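Local coordinates for nicastrin (Dictyostelium purpureum, PDB 4R12), which probably serves as an essential subunit of gamma-secretase, perhaps recruiting substrates, in the complex that cleaves membrane proteins such as Notch receptors within the membrane, at residues 249-263 with 438-451. Sequence-based numbering, arbitrary orientation.
Sequences KSLAAVDRSSWNKEV and IDRIAGGNNNITID
The W259 indole lies flat between two aliphatic groups: A442 CB sits over one face, 3.7 Å from the centroid of the five-membered ring in a CH-pi contact, and R256 CB covers the opposite face. At the ring's edge NE1 donates in the ring plane to D439 OD1 (2.8 Å, 162°), although it meets the carboxylate from above its plane. N446 ND2 reaches the same oxygen from the other face, on the syn side (2.8 Å), while N446 N binds OD2, so three N-H groups grip the D439 carboxylate and fix its rotation. The second N-H of the N446 amide turns across to D255 O (2.9 Å), tying the two loops together. With CG of D439 anti to the backbone N (chi1 179°), the carboxylate reaches out beside the helix end, where G443 forms a Schellman motif. There A442 O accepts N260 N (2.9 Å) and, weakly, K261 N. Further along, I448 CD1 presses against V254 CG1 (3.5 Å) and L251 CD2. S250 OG accepts D451 N (3.1 Å) and also bonds to S246 O; D451 in turn N-caps helix 452-463 through F454 N. The contact joins the loop between helix 234-252 and strand 262-268 to that leading from helix 427-441 to helix 452-463, in the large lobe, whose fold is related to zinc exopeptidases. I438 and I441 pack on strand 214-220, and V263, in its parallel neighbour 262-268, touches I215.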
# COMPACT_ATOMS: atom_id res chain seq x y z
N LYS A 249 1.85 -2.40 19.89
CA LYS A 249 2.96 -2.23 20.82
C LYS A 249 2.46 -1.75 22.20
O LYS A 249 2.96 -2.20 23.25
CB LYS A 249 3.98 -1.23 20.27
CG LYS A 249 5.19 -1.02 21.19
CD LYS A 249 6.17 -2.21 21.14
CE LYS A 249 7.42 -1.93 22.00
NZ LYS A 249 8.28 -3.13 22.12
N SER A 250 1.47 -0.87 22.20
CA SER A 250 0.94 -0.36 23.46
C SER A 250 0.18 -1.46 24.21
O SER A 250 0.29 -1.58 25.43
CB SER A 250 0.04 0.85 23.21
OG SER A 250 0.77 1.87 22.54
N LEU A 251 -0.59 -2.26 23.48
CA LEU A 251 -1.32 -3.36 24.08
C LEU A 251 -0.40 -4.48 24.55
O LEU A 251 -0.77 -5.25 25.43
CB LEU A 251 -2.35 -3.93 23.10
CG LEU A 251 -3.56 -3.02 22.87
CD1 LEU A 251 -4.50 -3.60 21.80
CD2 LEU A 251 -4.31 -2.79 24.18
N ALA A 252 0.80 -4.56 23.98
CA ALA A 252 1.75 -5.60 24.40
C ALA A 252 2.13 -5.46 25.87
O ALA A 252 2.51 -6.44 26.52
CB ALA A 252 3.01 -5.57 23.54
N ALA A 253 2.04 -4.24 26.39
CA ALA A 253 2.47 -3.97 27.76
C ALA A 253 1.33 -4.04 28.78
O ALA A 253 1.58 -3.89 29.97
CB ALA A 253 3.15 -2.59 27.84
N VAL A 254 0.09 -4.27 28.35
CA VAL A 254 -0.99 -4.35 29.34
C VAL A 254 -1.27 -5.79 29.77
O VAL A 254 -0.90 -6.73 29.08
CB VAL A 254 -2.32 -3.73 28.84
CG1 VAL A 254 -2.09 -2.33 28.33
CG2 VAL A 254 -2.95 -4.61 27.78
N ASP A 255 -1.94 -5.94 30.91
CA ASP A 255 -2.36 -7.24 31.39
C ASP A 255 -3.64 -7.67 30.68
O ASP A 255 -4.73 -7.20 31.00
CB ASP A 255 -2.56 -7.21 32.92
CG ASP A 255 -3.03 -8.54 33.49
OD1 ASP A 255 -3.18 -9.53 32.74
OD2 ASP A 255 -3.25 -8.60 34.73
N ARG A 256 -3.49 -8.58 29.72
CA ARG A 256 -4.62 -9.01 28.90
C ARG A 256 -5.33 -10.23 29.47
O ARG A 256 -6.15 -10.85 28.79
CB ARG A 256 -4.13 -9.30 27.47
CG ARG A 256 -3.40 -8.14 26.81
CD ARG A 256 -2.90 -8.50 25.39
NE ARG A 256 -1.98 -9.64 25.42
CZ ARG A 256 -0.67 -9.53 25.66
NH1 ARG A 256 -0.14 -8.34 25.88
NH2 ARG A 256 0.10 -10.61 25.69
N SER A 257 -5.03 -10.59 30.72
CA SER A 257 -5.64 -11.79 31.31
C SER A 257 -7.16 -11.63 31.49
O SER A 257 -7.87 -12.62 31.59
CB SER A 257 -4.98 -12.14 32.65
OG SER A 257 -5.11 -11.09 33.59
N SER A 258 -7.65 -10.40 31.49
CA SER A 258 -9.08 -10.16 31.65
C SER A 258 -9.89 -10.31 30.36
O SER A 258 -11.11 -10.34 30.39
CB SER A 258 -9.32 -8.76 32.23
OG SER A 258 -8.59 -7.79 31.50
N TRP A 259 -9.21 -10.39 29.22
CA TRP A 259 -9.90 -10.46 27.93
C TRP A 259 -10.68 -11.76 27.78
O TRP A 259 -10.14 -12.85 27.97
CB TRP A 259 -8.91 -10.32 26.77
CG TRP A 259 -8.26 -8.96 26.66
CD1 TRP A 259 -8.33 -7.93 27.55
CD2 TRP A 259 -7.44 -8.50 25.58
NE1 TRP A 259 -7.61 -6.85 27.09
CE2 TRP A 259 -7.05 -7.18 25.88
CE3 TRP A 259 -6.99 -9.07 24.39
CZ2 TRP A 259 -6.24 -6.42 25.04
CZ3 TRP A 259 -6.19 -8.33 23.55
CH2 TRP A 259 -5.82 -7.01 23.88
N ASN A 260 -11.96 -11.66 27.44
CA ASN A 260 -12.77 -12.86 27.25
C ASN A 260 -13.00 -13.15 25.78
O ASN A 260 -13.68 -14.09 25.41
CB ASN A 260 -14.11 -12.73 28.00
CG ASN A 260 -14.97 -11.59 27.49
OD1 ASN A 260 -14.48 -10.64 26.89
ND2 ASN A 260 -16.27 -11.68 27.73
N LYS A 261 -12.38 -12.33 24.92
CA LYS A 261 -12.42 -12.56 23.48
C LYS A 261 -11.01 -12.56 22.92
O LYS A 261 -10.10 -11.96 23.50
CB LYS A 261 -13.26 -11.50 22.78
CG LYS A 261 -14.75 -11.53 23.19
CD LYS A 261 -15.59 -10.67 22.26
CE LYS A 261 -17.05 -10.64 22.69
NZ LYS A 261 -17.83 -9.77 21.77
N GLU A 262 -10.82 -13.23 21.79
CA GLU A 262 -9.53 -13.18 21.11
C GLU A 262 -9.47 -11.94 20.24
O GLU A 262 -10.49 -11.51 19.70
CB GLU A 262 -9.33 -14.43 20.25
CG GLU A 262 -9.29 -15.73 21.03
CD GLU A 262 -7.96 -15.97 21.72
OE1 GLU A 262 -7.04 -15.13 21.61
OE2 GLU A 262 -7.83 -17.03 22.37
N VAL A 263 -8.30 -11.34 20.12
CA VAL A 263 -8.12 -10.26 19.17
C VAL A 263 -7.11 -10.69 18.12
O VAL A 263 -6.02 -11.16 18.45
CB VAL A 263 -7.66 -8.94 19.84
CG1 VAL A 263 -7.46 -7.87 18.79
CG2 VAL A 263 -8.70 -8.47 20.85
N ILE A 438 -10.11 -1.16 21.93
CA ILE A 438 -9.89 -2.59 21.71
C ILE A 438 -9.84 -3.35 23.02
O ILE A 438 -10.45 -4.42 23.16
CB ILE A 438 -8.61 -2.83 20.88
CG1 ILE A 438 -8.86 -2.39 19.44
CG2 ILE A 438 -8.17 -4.30 20.95
CD1 ILE A 438 -7.60 -2.16 18.63
N ASP A 439 -9.13 -2.80 24.00
CA ASP A 439 -9.07 -3.41 25.33
C ASP A 439 -10.47 -3.54 25.94
O ASP A 439 -10.81 -4.59 26.49
CB ASP A 439 -8.15 -2.59 26.25
CG ASP A 439 -8.07 -3.18 27.66
OD1 ASP A 439 -7.32 -4.16 27.87
OD2 ASP A 439 -8.75 -2.66 28.57
N ARG A 440 -11.28 -2.51 25.82
CA ARG A 440 -12.63 -2.56 26.39
C ARG A 440 -13.50 -3.61 25.69
O ARG A 440 -14.15 -4.41 26.37
CB ARG A 440 -13.29 -1.18 26.34
CG ARG A 440 -12.69 -0.20 27.34
CD ARG A 440 -13.59 1.01 27.54
NE ARG A 440 -14.93 0.62 27.99
CZ ARG A 440 -16.01 1.41 27.95
NH1 ARG A 440 -15.92 2.66 27.48
NH2 ARG A 440 -17.18 0.95 28.37
N ILE A 441 -13.53 -3.63 24.36
CA ILE A 441 -14.42 -4.59 23.71
C ILE A 441 -13.86 -6.01 23.77
O ILE A 441 -14.58 -6.97 23.52
CB ILE A 441 -14.74 -4.24 22.24
CG1 ILE A 441 -13.49 -4.31 21.37
CG2 ILE A 441 -15.44 -2.88 22.12
CD1 ILE A 441 -13.81 -4.20 19.90
N ALA A 442 -12.58 -6.14 24.10
CA ALA A 442 -12.01 -7.48 24.31
C ALA A 442 -12.33 -7.97 25.73
O ALA A 442 -12.01 -9.11 26.08
CB ALA A 442 -10.50 -7.49 24.07
N GLY A 443 -12.94 -7.11 26.53
CA GLY A 443 -13.34 -7.48 27.88
C GLY A 443 -12.44 -6.99 29.00
O GLY A 443 -12.61 -7.40 30.16
N GLY A 444 -11.50 -6.11 28.69
CA GLY A 444 -10.58 -5.61 29.69
C GLY A 444 -11.02 -4.28 30.28
O GLY A 444 -11.99 -3.68 29.82
N ASN A 445 -10.31 -3.82 31.30
CA ASN A 445 -10.50 -2.47 31.81
C ASN A 445 -9.16 -1.82 32.16
O ASN A 445 -9.04 -1.07 33.13
CB ASN A 445 -11.42 -2.46 33.03
CG ASN A 445 -11.85 -1.05 33.43
OD1 ASN A 445 -12.19 -0.23 32.57
ND2 ASN A 445 -11.81 -0.76 34.72
N ASN A 446 -8.14 -2.12 31.35
CA ASN A 446 -6.80 -1.62 31.62
C ASN A 446 -6.63 -0.12 31.39
O ASN A 446 -7.29 0.48 30.54
CB ASN A 446 -5.80 -2.39 30.76
CG ASN A 446 -5.67 -3.84 31.17
OD1 ASN A 446 -5.14 -4.15 32.24
ND2 ASN A 446 -6.17 -4.74 30.33
N ASN A 447 -5.74 0.47 32.17
CA ASN A 447 -5.26 1.81 31.90
C ASN A 447 -4.16 1.72 30.86
O ASN A 447 -3.11 1.15 31.13
CB ASN A 447 -4.73 2.48 33.17
CG ASN A 447 -5.80 2.65 34.22
OD1 ASN A 447 -5.59 2.39 35.40
ND2 ASN A 447 -6.98 3.08 33.78
N ILE A 448 -4.40 2.28 29.68
CA ILE A 448 -3.43 2.21 28.59
C ILE A 448 -2.39 3.31 28.68
O ILE A 448 -2.73 4.48 28.82
CB ILE A 448 -4.10 2.33 27.21
CG1 ILE A 448 -5.09 1.19 26.97
CG2 ILE A 448 -3.03 2.43 26.12
CD1 ILE A 448 -4.48 -0.17 26.93
N THR A 449 -1.11 2.93 28.61
CA THR A 449 -0.05 3.90 28.38
C THR A 449 0.46 3.68 26.96
O THR A 449 0.92 2.58 26.64
CB THR A 449 1.11 3.74 29.39
OG1 THR A 449 0.62 3.96 30.72
CG2 THR A 449 2.25 4.71 29.10
N ILE A 450 0.35 4.68 26.09
CA ILE A 450 0.86 4.46 24.73
C ILE A 450 2.38 4.47 24.72
O ILE A 450 3.02 5.13 25.53
CB ILE A 450 0.32 5.48 23.71
CG1 ILE A 450 0.77 6.90 24.07
CG2 ILE A 450 -1.20 5.41 23.66
CD1 ILE A 450 0.42 7.92 22.98
N ASP A 451 2.98 3.73 23.79
CA ASP A 451 4.42 3.65 23.73
C ASP A 451 4.93 4.76 22.82
O ASP A 451 5.05 4.59 21.61
CB ASP A 451 4.85 2.26 23.24
CG ASP A 451 6.35 2.03 23.35
OD1 ASP A 451 7.11 3.01 23.27
OD2 ASP A 451 6.76 0.87 23.50
O HOH W 1 0.31 0.37 27.47
O HOH W 2 -2.09 -3.47 32.57
O HOH W 3 -8.81 -5.28 33.12
O HOH W 4 -17.16 -7.14 22.48